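Local coordinates for protein nickel-dependent hydrogenase large subunit (Allochromatium vinosum, PDB 3MYR) that carries the nickel-iron centre of a membrane-bound hydrogenase and, paired with an iron-sulfur small subunit, catalyses the oxidation of molecular hydrogen, at residues 274-279 with 427-432; 393-398 with 421-426; 125-130 with 150-155; 132-137 with 184-189; 77-82 with 492-497. All coordinates share one frame; numbering follows the deposited sequence.

Contact 1: 274-279 with 427-432; sequences RGEGLG and LGRTAA
Arg429 sends its CG to the far side of CA from its own backbone N (chi1 -169°), continues in extended form, and then bends at chi3. This path carries the guanidinium out from helix 426-456 to the carbonyl of Gly275. The grip is end-on: NH1 lies 2.9 Å from Gly275 O and NH2 lies 2.8 Å from Gly275 O, so two nitrogens share one acceptor. That oxygen sits at the edge of the guanidinium and almost in its plane. Because both N-H bonds must converge on a single atom, neither is straight (141° and 148°), yet together they hinder rotation of the flat group. Beside them, Glu276 CG packs obliquely at 3.5 Å from Arg429 NH2. The Glu276 chain, bent at chi2, then leads its carboxylate away to its own loop: OE1 of Glu276 receives Gly279 N at 2.7 Å on its syn lone pair, and Leu278 N from above the carboxylate plane. Its OE2 pairs with Arg308. Elsewhere Arg429 NE forms a salt bridge with Glu387, which probably balances much of its charge, while Phe552 adds a cation-pi contact. The whole is a buried example of an arginine binding a main-chain carbonyl with both terminal nitrogens, here joining the loop between helix 236-265 and strand 281-288 to the beginning of helix 426-456, with the Arg429 side chain about 12 Å from the bound nickel-iron centre.

Contact 2: 393-398 with 421-426; sequences RVLMLY and DALYST
An inverse gamma turn centred on Tyr424, placed just ahead of helix 426-456, presents Leu423 and Tyr424 to Leu395 on helix 390-399. The leucine does the work with both of its branches. CD1 of Leu395 comes within 3.5 Å of Tyr424 CE2, while its CD2 lies farther along the ring, 3.9 Å from Tyr424 CZ and 3.8 Å from the OH of the same tyrosine. The two side chains meet at a slant, and the two leucine methyls lie along one side of the phenol, from Tyr424 CD2 to its OH. Leu395 CD2 also touches a second partner, Leu423 CD1, at 4.1 Å. With the chain turning tightly at Tyr424, two successive residues reach the same leucine, and a helix N-cap follows at once. There Ser425 gives its hydroxyl hydrogen to Ala422 O, with OG 2.6 Å from that oxygen, and OG in turn caps Gly428 N in the first turn of the helix. Tyr424 has CG opposite its carbonyl carbon (chi1 -59°), and from there the ring extends to the helix. Phe281 and Ile305 of two nearby strands also pack on Leu395, and Val409 of helix 403-416 touches Leu423.

Contact 3: 125-130 with 150-155; sequences ADPRAT and DTQKRI
Gln152 reaches from helix 145-160 to Ala125 and Pro127 as a straight arm. Its CB rests against Leu185 of helix 181-201. CG stands opposite the backbone N (chi1 178°), and the chain stays extended beyond it, so that CD arrives 3.7 Å from Ala125 O. At the tip, the atom modelled as NE2 of Gln152 lies 3.7 Å from Pro127 CG, the proline ring and the glutamine chain crossing at about a right angle. The other tip atom, modelled as OE1, is 2.9 Å from Ala125 O. The amide is probably turned over in the model, so which of the two tip atoms is the oxygen is doubtful. What the tip meets is the approach to a capped helix: Asp126 occupies the N-cap of helix 127-137, its OD1 accepting from Ala129 N at 3.2 Å, and Pro127 begins the first turn. Around this junction three helices come together, for Thr130 touches Leu185 and Ile155 touches Val188, both on helix 181-201. Farther along helix 145-160, Arg154 forms salt bridges with Asp31 and Asp35 of the small subunit.

Contact 4: 132-137 with 184-189; sequences ELAQSI and NLMAVA
Two helices crossing steeply, where the axes of 132-137 and 184-189 approach to 10.3 Å with 70° between their N-to-C directions, are bridged here by one long side chain, Met186, which spans from helix 181-201 to Leu133, Ala134 and Ile137 at the end of helix 127-137. The methionine is fully extended through its first two torsions (chi1 179°) and turns only at chi3 (82°), so SD is pushed straight out and CE is deflected. The sulfur rests on the backbone as much as on side chains: SD of Met186 is 3.6 Å from Ala134 CA and 3.9 Å from Ala134 CB, a close seat consistent with the small size of the alanine. Leu133 crosses the methionine at about a right angle, its CD1 lying 4.2 Å from Met186 SD. Beyond the sulfur, Met186 CE and Ile137 CD1 meet tip to tip at 3.9 Å. On the far side of this last turn the hydroxyl of Ser136 donates to Leu133 O, with OG 2.7 Å from it, and Ser136 N shares the same acceptor, a tightening at the helix end. All the bridging contacts are apolar. Helix 236-265 closes one flank, where Asp260 touches both Met186 and Ile137, while Ala189 leans on Tyr147 and Phe148 of helix 145-160.

Contact 5: 77-82 with 492-497; sequences EDALRI and HWIVIE
Ala79 is a low knob on helix 67-80 that fits between two isoleucines of strand 488-497. Ile494 and Ile496, two residues apart and so on the same face of the strand, form the walls: Ala79 CB lies 4.2 Å from Ile494 CG2 and 4.0 Å from Ile496 CD1. The shortness of the alanine lets the helix come near the strand, with the two backbones 7.5 Å apart between Ala79 CA and Ile494 CA. Ile496 projects CG1 opposite its carbonyl carbon (chi1 -63°), which thrusts CD1 toward the helix as the taller bump. It comes to rest against Ala79 and against Leu80, whose CD1 is 4.2 Å from Ile496 CD1, the two chains crossing at about a right angle. This is a helix C-terminus packed on the face of the central strand of an antiparallel three-stranded sheet. The helix ends in a Schellman motif: Ile82 N donates to Glu77 O at 3.0 Å, with a weak second bond from Arg81 N to Asp78 O, and Arg81 takes a positive phi to turn the chain away. Earlier on the same helix, Ala75 also touches Ile494, and His68, which lines the nickel-iron pocket, is hydrogen-bonded through ND1 to NE2 of His492 on the strand.

How the contacts relate
Contacts 1, 2 and 5 are buried, whereas contacts 3 and 4 lie farther from the chain's centre and are only partly so. Contacts 1 and 2 meet at the start of helix 426-456, where Arg274 O probably accepts a hydrogen bond from Thr426 N, yet the first is polar and the second apolar. Contacts 3 and 4 share helix 127-137, one using its capped beginning and a polar arm, the other its end and a methionine. Contact 5, like contact 2, is apolar between its segments, but packs a helix end on a strand. It spans the longest stretch, enclosing all four others; contact 1 lies on the opposite side of the chain's centre, about 35 Å away between centres.

Contact 1: 274-279 with 427-432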
# COMPACT_ATOMS: atom_id res chain seq x y z
N ARG B 274 -6.68 -24.81 7.72
CA ARG B 274 -7.84 -24.08 7.27
C ARG B 274 -7.41 -22.91 6.41
O ARG B 274 -6.25 -22.48 6.50
CB ARG B 274 -8.73 -23.60 8.48
CG ARG B 274 -8.06 -22.68 9.48
CD ARG B 274 -8.98 -22.35 10.70
NE ARG B 274 -9.34 -23.58 11.42
CZ ARG B 274 -8.61 -24.06 12.43
NH1 ARG B 274 -7.56 -23.35 12.93
NH2 ARG B 274 -8.96 -25.19 13.00
N GLY B 275 -8.37 -22.32 5.70
CA GLY B 275 -8.17 -20.98 5.11
C GLY B 275 -7.57 -21.01 3.70
O GLY B 275 -6.89 -20.07 3.25
N GLU B 276 -7.81 -22.10 2.98
CA GLU B 276 -7.42 -22.12 1.54
C GLU B 276 -8.43 -23.00 0.76
O GLU B 276 -8.32 -24.22 0.75
CB GLU B 276 -5.97 -22.60 1.33
CG GLU B 276 -5.37 -22.19 -0.05
CD GLU B 276 -6.02 -23.00 -1.25
OE1 GLU B 276 -6.83 -22.44 -2.02
OE2 GLU B 276 -5.71 -24.20 -1.40
N GLY B 277 -9.41 -22.36 0.11
CA GLY B 277 -10.51 -23.17 -0.43
C GLY B 277 -10.58 -23.25 -1.94
O GLY B 277 -11.61 -23.67 -2.48
N LEU B 278 -9.50 -22.87 -2.63
CA LEU B 278 -9.51 -22.82 -4.12
C LEU B 278 -8.61 -23.88 -4.74
O LEU B 278 -9.01 -24.58 -5.70
CB LEU B 278 -9.09 -21.45 -4.65
CG LEU B 278 -9.91 -20.20 -4.32
CD1 LEU B 278 -9.35 -18.90 -5.08
CD2 LEU B 278 -11.35 -20.46 -4.72
N GLY B 279 -7.36 -23.96 -4.24
CA GLY B 279 -6.42 -24.88 -4.82
C GLY B 279 -5.76 -24.42 -6.15
O GLY B 279 -4.97 -25.18 -6.71
N LEU B 427 -1.92 -20.50 7.70
CA LEU B 427 -0.54 -20.54 8.20
C LEU B 427 0.45 -20.55 7.03
O LEU B 427 1.49 -19.94 7.14
CB LEU B 427 -0.27 -21.84 8.94
CG LEU B 427 0.57 -21.82 10.22
CD1 LEU B 427 1.21 -23.17 10.64
CD2 LEU B 427 1.49 -20.72 10.46
N GLY B 428 0.23 -21.41 6.03
CA GLY B 428 1.22 -21.55 4.97
C GLY B 428 1.39 -20.22 4.20
O GLY B 428 2.46 -19.85 3.79
N ARG B 429 0.31 -19.46 4.06
CA ARG B 429 0.33 -18.20 3.32
C ARG B 429 1.20 -17.22 4.12
O ARG B 429 1.99 -16.50 3.54
CB ARG B 429 -1.11 -17.68 3.25
CG ARG B 429 -1.38 -16.53 2.35
CD ARG B 429 -2.90 -16.22 2.30
NE ARG B 429 -3.63 -17.30 1.62
CZ ARG B 429 -4.56 -18.09 2.16
NH1 ARG B 429 -4.95 -17.98 3.44
NH2 ARG B 429 -5.11 -19.04 1.42
N THR B 430 1.01 -17.19 5.43
CA THR B 430 1.68 -16.25 6.30
C THR B 430 3.16 -16.67 6.30
O THR B 430 4.04 -15.82 6.24
CB THR B 430 1.13 -16.37 7.75
OG1 THR B 430 -0.25 -16.03 7.74
CG2 THR B 430 1.87 -15.43 8.78
N ALA B 431 3.42 -17.96 6.40
CA ALA B 431 4.81 -18.45 6.30
C ALA B 431 5.42 -18.09 4.90
O ALA B 431 6.56 -17.71 4.82
CB ALA B 431 4.88 -19.99 6.52
N ALA B 432 4.67 -18.28 3.80
CA ALA B 432 5.22 -18.00 2.47
C ALA B 432 5.71 -16.52 2.37
O ALA B 432 6.73 -16.21 1.74
CB ALA B 432 4.14 -18.27 1.40

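Contact 2: 393-398 with 421-426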
# COMPACT_ATOMS: atom_id res chain seq x y z
N ARG B 393 3.44 -17.63 -5.27
CA ARG B 393 4.83 -17.50 -5.73
C ARG B 393 5.67 -18.61 -5.15
O ARG B 393 6.53 -19.21 -5.83
CB ARG B 393 5.42 -16.11 -5.40
CG ARG B 393 5.00 -15.01 -6.44
CD ARG B 393 5.76 -13.66 -6.12
NE ARG B 393 5.33 -13.15 -4.80
CZ ARG B 393 4.36 -12.26 -4.56
NH1 ARG B 393 4.15 -11.83 -3.30
NH2 ARG B 393 3.61 -11.77 -5.53
N VAL B 394 5.47 -18.86 -3.87
CA VAL B 394 6.32 -19.86 -3.21
C VAL B 394 5.98 -21.24 -3.76
O VAL B 394 6.87 -22.06 -4.03
CB VAL B 394 6.24 -19.78 -1.66
CG1 VAL B 394 6.85 -21.00 -1.00
CG2 VAL B 394 6.94 -18.51 -1.20
N LEU B 395 4.71 -21.49 -4.01
CA LEU B 395 4.35 -22.74 -4.71
C LEU B 395 4.98 -22.85 -6.09
O LEU B 395 5.50 -23.91 -6.42
CB LEU B 395 2.83 -23.05 -4.74
CG LEU B 395 2.11 -23.19 -3.38
CD1 LEU B 395 0.60 -23.11 -3.60
CD2 LEU B 395 2.44 -24.53 -2.72
N MET B 396 4.98 -21.75 -6.87
CA MET B 396 5.58 -21.74 -8.20
C MET B 396 7.08 -21.98 -8.15
O MET B 396 7.63 -22.70 -8.98
CB MET B 396 5.30 -20.41 -8.90
CG MET B 396 5.05 -20.54 -10.42
SD MET B 396 3.51 -21.45 -10.85
CE MET B 396 2.19 -20.52 -10.02
N LEU B 397 7.76 -21.37 -7.18
CA LEU B 397 9.17 -21.57 -7.00
C LEU B 397 9.45 -22.99 -6.63
O LEU B 397 10.46 -23.57 -7.11
CB LEU B 397 9.75 -20.62 -5.90
CG LEU B 397 9.90 -19.17 -6.40
CD1 LEU B 397 10.12 -18.19 -5.22
CD2 LEU B 397 11.03 -19.06 -7.43
N TYR B 398 8.65 -23.53 -5.71
CA TYR B 398 8.84 -24.90 -5.29
C TYR B 398 8.66 -25.84 -6.46
O TYR B 398 9.48 -26.75 -6.71
CB TYR B 398 7.78 -25.26 -4.21
CG TYR B 398 8.09 -26.50 -3.36
CD1 TYR B 398 7.42 -27.72 -3.60
CD2 TYR B 398 9.07 -26.45 -2.37
CE1 TYR B 398 7.70 -28.87 -2.80
CE2 TYR B 398 9.38 -27.54 -1.60
CZ TYR B 398 8.68 -28.76 -1.80
OH TYR B 398 8.96 -29.83 -1.00
N ASP B 421 0.92 -30.45 2.44
CA ASP B 421 -0.37 -29.85 2.31
C ASP B 421 -0.77 -28.79 3.36
O ASP B 421 -1.75 -28.09 3.15
CB ASP B 421 -1.47 -30.88 2.00
CG ASP B 421 -2.06 -31.46 3.24
OD1 ASP B 421 -1.48 -32.48 3.70
OD2 ASP B 421 -3.06 -30.87 3.78
N ALA B 422 -0.00 -28.63 4.44
CA ALA B 422 -0.17 -27.48 5.33
C ALA B 422 0.24 -26.15 4.67
O ALA B 422 -0.12 -25.09 5.15
CB ALA B 422 0.58 -27.69 6.67
N LEU B 423 0.91 -26.18 3.53
CA LEU B 423 1.14 -24.90 2.79
C LEU B 423 -0.17 -24.27 2.37
O LEU B 423 -0.29 -23.03 2.35
CB LEU B 423 1.99 -25.14 1.54
CG LEU B 423 3.39 -25.58 1.91
CD1 LEU B 423 4.21 -25.93 0.67
CD2 LEU B 423 4.06 -24.47 2.68
N TYR B 424 -1.16 -25.10 2.04
CA TYR B 424 -2.45 -24.62 1.51
C TYR B 424 -3.38 -24.19 2.63
O TYR B 424 -4.27 -24.93 3.03
CB TYR B 424 -3.08 -25.72 0.71
CG TYR B 424 -2.20 -26.13 -0.43
CD1 TYR B 424 -1.45 -27.31 -0.36
CD2 TYR B 424 -2.14 -25.39 -1.59
CE1 TYR B 424 -0.66 -27.73 -1.43
CE2 TYR B 424 -1.40 -25.84 -2.69
CZ TYR B 424 -0.63 -26.95 -2.59
OH TYR B 424 0.10 -27.35 -3.68
N SER B 425 -3.05 -23.05 3.25
CA SER B 425 -3.69 -22.69 4.50
C SER B 425 -3.33 -21.26 4.89
O SER B 425 -2.42 -20.67 4.34
CB SER B 425 -3.23 -23.66 5.59
OG SER B 425 -1.90 -23.36 6.00
N THR B 426 -4.03 -20.73 5.88
CA THR B 426 -3.74 -19.45 6.44
C THR B 426 -2.31 -19.43 7.01
O THR B 426 -1.57 -18.45 6.81
CB THR B 426 -4.76 -19.20 7.57
OG1 THR B 426 -6.06 -19.00 7.00
CG2 THR B 426 -4.35 -18.00 8.49

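Contact 3: 125-130 with 150-155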
# COMPACT_ATOMS: atom_id res chain seq x y z
N ALA B 125 4.62 -11.02 31.50
CA ALA B 125 5.86 -11.76 31.20
C ALA B 125 6.93 -11.44 32.20
O ALA B 125 7.02 -10.31 32.72
CB ALA B 125 6.37 -11.43 29.80
N ASP B 126 7.77 -12.42 32.44
CA ASP B 126 8.98 -12.16 33.17
C ASP B 126 10.01 -11.63 32.13
O ASP B 126 10.29 -12.32 31.15
CB ASP B 126 9.45 -13.48 33.81
CG ASP B 126 10.89 -13.37 34.44
OD1 ASP B 126 11.69 -14.31 34.32
OD2 ASP B 126 11.23 -12.39 35.11
N PRO B 127 10.65 -10.47 32.42
CA PRO B 127 11.55 -9.86 31.45
C PRO B 127 12.76 -10.76 31.17
O PRO B 127 13.16 -10.89 30.03
CB PRO B 127 11.98 -8.55 32.12
CG PRO B 127 10.73 -8.17 32.99
CD PRO B 127 10.25 -9.55 33.51
N ARG B 128 13.24 -11.43 32.18
CA ARG B 128 14.35 -12.34 32.01
C ARG B 128 14.04 -13.55 31.14
O ARG B 128 14.82 -13.91 30.29
CB ARG B 128 14.96 -12.80 33.34
CG ARG B 128 16.13 -13.71 33.08
CD ARG B 128 16.88 -14.16 34.37
NE ARG B 128 17.42 -13.01 35.11
CZ ARG B 128 18.49 -12.30 34.75
NH1 ARG B 128 19.20 -12.63 33.65
NH2 ARG B 128 18.86 -11.25 35.49
N ALA B 129 12.90 -14.20 31.38
CA ALA B 129 12.47 -15.32 30.54
C ALA B 129 12.24 -14.83 29.10
O ALA B 129 12.49 -15.57 28.12
CB ALA B 129 11.18 -16.00 31.14
N THR B 130 11.79 -13.59 28.94
CA THR B 130 11.52 -13.09 27.59
C THR B 130 12.87 -12.96 26.83
O THR B 130 12.96 -13.32 25.66
CB THR B 130 10.87 -11.70 27.62
OG1 THR B 130 9.65 -11.78 28.36
CG2 THR B 130 10.54 -11.20 26.23
N ASP B 150 11.87 -2.56 30.34
CA ASP B 150 11.55 -1.14 29.97
C ASP B 150 10.46 -1.07 28.92
O ASP B 150 9.56 -0.27 29.02
CB ASP B 150 12.80 -0.33 29.59
CG ASP B 150 13.84 -0.17 30.85
OD1 ASP B 150 15.02 0.32 30.68
OD2 ASP B 150 13.50 -0.59 32.02
N THR B 151 10.46 -1.97 27.95
CA THR B 151 9.35 -2.03 27.00
C THR B 151 8.04 -2.38 27.68
O THR B 151 7.02 -1.72 27.49
CB THR B 151 9.63 -3.11 25.91
OG1 THR B 151 10.84 -2.75 25.24
CG2 THR B 151 8.54 -3.17 24.91
N GLN B 152 8.06 -3.44 28.48
CA GLN B 152 6.85 -3.83 29.21
C GLN B 152 6.29 -2.66 30.07
O GLN B 152 5.07 -2.40 30.12
CB GLN B 152 7.19 -5.05 30.09
CG GLN B 152 6.05 -5.57 30.96
CD GLN B 152 6.49 -6.78 31.77
OE1 GLN B 152 6.05 -7.91 31.50
NE2 GLN B 152 7.44 -6.57 32.66
N LYS B 153 7.17 -1.96 30.76
CA LYS B 153 6.73 -0.86 31.60
C LYS B 153 6.05 0.28 30.81
O LYS B 153 5.01 0.83 31.25
CB LYS B 153 7.88 -0.35 32.44
CG LYS B 153 7.64 1.05 32.96
CD LYS B 153 7.46 1.11 34.52
CE LYS B 153 8.84 1.03 35.26
NZ LYS B 153 10.01 1.28 34.30
N ARG B 154 6.54 0.59 29.62
CA ARG B 154 5.90 1.61 28.82
C ARG B 154 4.49 1.14 28.43
O ARG B 154 3.54 1.93 28.38
CB ARG B 154 6.65 1.84 27.49
CG ARG B 154 7.79 2.74 27.55
CD ARG B 154 8.29 3.07 26.11
NE ARG B 154 7.80 4.35 25.61
CZ ARG B 154 8.17 4.84 24.43
NH1 ARG B 154 9.01 4.14 23.65
NH2 ARG B 154 7.71 6.02 24.02
N ILE B 155 4.35 -0.11 28.08
CA ILE B 155 3.02 -0.59 27.66
C ILE B 155 2.12 -0.67 28.88
O ILE B 155 0.91 -0.35 28.81
CB ILE B 155 3.12 -1.95 27.02
CG1 ILE B 155 3.97 -1.81 25.78
CG2 ILE B 155 1.74 -2.48 26.62
CD1 ILE B 155 4.66 -3.09 25.67

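Contact 4: 132-137 with 184-189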
# COMPACT_ATOMS: atom_id res chain seq x y z
N GLU B 132 15.63 -14.83 27.56
CA GLU B 132 16.06 -16.21 27.22
C GLU B 132 15.39 -16.74 25.95
O GLU B 132 16.05 -17.36 25.12
CB GLU B 132 15.86 -17.20 28.40
CG GLU B 132 16.59 -16.80 29.64
CD GLU B 132 18.12 -17.05 29.58
OE1 GLU B 132 18.80 -16.82 30.61
OE2 GLU B 132 18.60 -17.57 28.55
N LEU B 133 14.08 -16.50 25.81
CA LEU B 133 13.39 -16.98 24.67
C LEU B 133 13.90 -16.26 23.43
O LEU B 133 14.22 -16.92 22.41
CB LEU B 133 11.93 -16.61 24.82
CG LEU B 133 10.83 -17.34 24.06
CD1 LEU B 133 9.66 -16.49 23.55
CD2 LEU B 133 11.12 -18.80 23.27
N ALA B 134 13.95 -14.93 23.48
CA ALA B 134 14.44 -14.19 22.28
C ALA B 134 15.79 -14.68 21.88
O ALA B 134 16.08 -14.82 20.69
CB ALA B 134 14.53 -12.75 22.57
N GLN B 135 16.64 -14.96 22.87
CA GLN B 135 18.00 -15.34 22.58
C GLN B 135 18.09 -16.80 22.11
O GLN B 135 19.05 -17.15 21.44
CB GLN B 135 18.88 -15.09 23.83
CG GLN B 135 19.10 -13.56 23.99
CD GLN B 135 19.87 -13.16 25.31
OE1 GLN B 135 20.07 -11.97 25.59
NE2 GLN B 135 20.33 -14.16 26.05
N SER B 136 17.09 -17.64 22.44
CA SER B 136 17.15 -19.06 22.05
C SER B 136 16.76 -19.12 20.56
O SER B 136 17.04 -20.13 19.89
CB SER B 136 16.17 -19.91 22.84
OG SER B 136 14.85 -19.58 22.40
N ILE B 137 16.15 -18.06 20.05
CA ILE B 137 15.80 -18.10 18.63
C ILE B 137 16.61 -17.25 17.67
O ILE B 137 16.48 -17.42 16.50
CB ILE B 137 14.25 -17.91 18.31
CG1 ILE B 137 13.79 -16.51 18.57
CG2 ILE B 137 13.39 -18.87 19.09
CD1 ILE B 137 12.44 -16.25 17.97
N ASN B 184 4.60 -13.09 23.85
CA ASN B 184 3.84 -11.87 23.52
C ASN B 184 4.71 -10.64 23.71
O ASN B 184 4.65 -9.71 22.89
CB ASN B 184 2.57 -11.77 24.38
CG ASN B 184 1.50 -12.83 23.98
OD1 ASN B 184 1.17 -12.94 22.82
ND2 ASN B 184 0.93 -13.53 24.96
N LEU B 185 5.48 -10.59 24.82
CA LEU B 185 6.30 -9.39 25.09
C LEU B 185 7.39 -9.25 24.02
O LEU B 185 7.60 -8.17 23.51
CB LEU B 185 6.91 -9.43 26.54
CG LEU B 185 7.80 -8.22 26.93
CD1 LEU B 185 7.06 -6.83 26.70
CD2 LEU B 185 8.34 -8.37 28.38
N MET B 186 7.95 -10.38 23.56
CA MET B 186 8.96 -10.36 22.57
C MET B 186 8.41 -9.76 21.25
O MET B 186 9.04 -8.92 20.61
CB MET B 186 9.47 -11.78 22.32
CG MET B 186 10.55 -11.84 21.22
SD MET B 186 11.13 -13.58 20.94
CE MET B 186 9.82 -14.13 19.84
N ALA B 187 7.24 -10.24 20.83
CA ALA B 187 6.60 -9.75 19.62
C ALA B 187 6.23 -8.27 19.70
O ALA B 187 6.37 -7.55 18.72
CB ALA B 187 5.35 -10.56 19.34
N VAL B 188 5.74 -7.82 20.85
CA VAL B 188 5.48 -6.41 21.05
C VAL B 188 6.77 -5.57 20.91
O VAL B 188 6.75 -4.51 20.29
CB VAL B 188 4.88 -6.18 22.49
CG1 VAL B 188 4.99 -4.74 22.88
CG2 VAL B 188 3.39 -6.64 22.52
N ALA B 189 7.88 -6.00 21.54
CA ALA B 189 9.13 -5.29 21.36
C ALA B 189 9.51 -5.27 19.88
O ALA B 189 9.98 -4.24 19.37
CB ALA B 189 10.22 -6.00 22.13

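Contact 5: 77-82 with 492-497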
# COMPACT_ATOMS: atom_id res chain seq x y z
N GLU B 77 5.88 0.84 -22.03
CA GLU B 77 7.03 0.25 -22.67
C GLU B 77 6.61 -0.99 -23.50
O GLU B 77 7.08 -1.17 -24.62
CB GLU B 77 8.04 -0.14 -21.59
CG GLU B 77 8.76 1.13 -20.98
CD GLU B 77 9.21 0.96 -19.54
OE1 GLU B 77 9.23 -0.21 -19.02
OE2 GLU B 77 9.60 2.01 -18.96
N ASP B 78 5.65 -1.78 -23.00
CA ASP B 78 5.17 -2.93 -23.77
C ASP B 78 4.45 -2.45 -25.03
O ASP B 78 4.69 -3.00 -26.12
CB ASP B 78 4.25 -3.83 -22.91
CG ASP B 78 3.89 -5.14 -23.61
OD1 ASP B 78 4.82 -5.92 -23.81
OD2 ASP B 78 2.71 -5.39 -24.00
N ALA B 79 3.56 -1.47 -24.90
CA ALA B 79 2.76 -1.00 -26.04
C ALA B 79 3.63 -0.46 -27.17
O ALA B 79 3.33 -0.65 -28.39
CB ALA B 79 1.78 0.10 -25.56
N LEU B 80 4.74 0.16 -26.77
CA LEU B 80 5.56 1.00 -27.63
C LEU B 80 6.85 0.28 -28.01
O LEU B 80 7.60 0.75 -28.91
CB LEU B 80 5.92 2.24 -26.87
CG LEU B 80 5.02 3.45 -27.09
CD1 LEU B 80 3.72 3.35 -27.95
CD2 LEU B 80 5.08 4.57 -26.11
N ARG B 81 7.08 -0.86 -27.35
CA ARG B 81 8.33 -1.69 -27.47
C ARG B 81 9.55 -0.91 -27.13
O ARG B 81 10.49 -0.83 -27.91
CB ARG B 81 8.51 -2.32 -28.88
CG ARG B 81 7.16 -2.54 -29.52
CD ARG B 81 6.70 -3.95 -29.59
NE ARG B 81 6.65 -4.31 -31.02
CZ ARG B 81 7.63 -4.92 -31.73
NH1 ARG B 81 7.44 -5.20 -33.04
NH2 ARG B 81 8.79 -5.28 -31.15
N ILE B 82 9.55 -0.27 -25.98
CA ILE B 82 10.76 0.39 -25.58
C ILE B 82 11.55 -0.63 -24.76
O ILE B 82 11.01 -1.20 -23.83
CB ILE B 82 10.36 1.56 -24.71
CG1 ILE B 82 9.52 2.51 -25.55
CG2 ILE B 82 11.59 2.21 -24.07
CD1 ILE B 82 8.80 3.62 -24.71
N HIS B 492 -1.53 -4.01 -15.85
CA HIS B 492 -2.19 -2.83 -16.35
C HIS B 492 -2.28 -3.05 -17.84
O HIS B 492 -1.25 -3.22 -18.50
CB HIS B 492 -1.37 -1.58 -16.10
CG HIS B 492 -1.34 -1.15 -14.66
ND1 HIS B 492 -0.92 0.09 -14.27
CD2 HIS B 492 -1.74 -1.79 -13.52
CE1 HIS B 492 -1.01 0.20 -12.95
NE2 HIS B 492 -1.55 -0.91 -12.48
N TRP B 493 -3.51 -3.04 -18.39
CA TRP B 493 -3.64 -3.18 -19.85
C TRP B 493 -3.96 -1.79 -20.41
O TRP B 493 -4.92 -1.16 -19.96
CB TRP B 493 -4.78 -4.13 -20.15
CG TRP B 493 -4.42 -5.57 -20.00
CD1 TRP B 493 -4.18 -6.46 -21.03
CD2 TRP B 493 -4.37 -6.34 -18.78
NE1 TRP B 493 -3.96 -7.71 -20.52
CE2 TRP B 493 -4.05 -7.67 -19.15
CE3 TRP B 493 -4.45 -6.01 -17.40
CZ2 TRP B 493 -3.90 -8.69 -18.20
CZ3 TRP B 493 -4.33 -7.02 -16.46
CH2 TRP B 493 -4.04 -8.36 -16.86
N ILE B 494 -3.16 -1.31 -21.36
CA ILE B 494 -3.40 0.06 -21.90
C ILE B 494 -3.69 -0.02 -23.40
O ILE B 494 -3.07 -0.79 -24.13
CB ILE B 494 -2.22 0.99 -21.65
CG1 ILE B 494 -2.53 2.42 -22.11
CG2 ILE B 494 -0.94 0.46 -22.37
CD1 ILE B 494 -1.40 3.45 -21.69
N VAL B 495 -4.58 0.84 -23.86
CA VAL B 495 -4.80 0.99 -25.27
C VAL B 495 -4.59 2.43 -25.59
O VAL B 495 -5.23 3.32 -24.96
CB VAL B 495 -6.26 0.54 -25.65
CG1 VAL B 495 -6.58 0.80 -27.11
CG2 VAL B 495 -6.48 -0.92 -25.25
N ILE B 496 -3.75 2.68 -26.58
CA ILE B 496 -3.35 4.05 -26.93
C ILE B 496 -3.85 4.42 -28.31
O ILE B 496 -3.67 3.66 -29.29
CB ILE B 496 -1.81 4.27 -26.93
CG1 ILE B 496 -1.21 4.07 -25.51
CG2 ILE B 496 -1.48 5.67 -27.42
CD1 ILE B 496 0.29 3.78 -25.57
N GLU B 497 -4.49 5.57 -28.41
CA GLU B 497 -4.90 6.06 -29.74
C GLU B 497 -4.48 7.51 -29.89
O GLU B 497 -4.80 8.36 -29.06
CB GLU B 497 -6.44 5.91 -29.98
CG GLU B 497 -6.91 4.47 -29.76
CD GLU B 497 -8.44 4.25 -30.03
OE1 GLU B 497 -9.20 5.24 -30.00
OE2 GLU B 497 -8.89 3.08 -30.17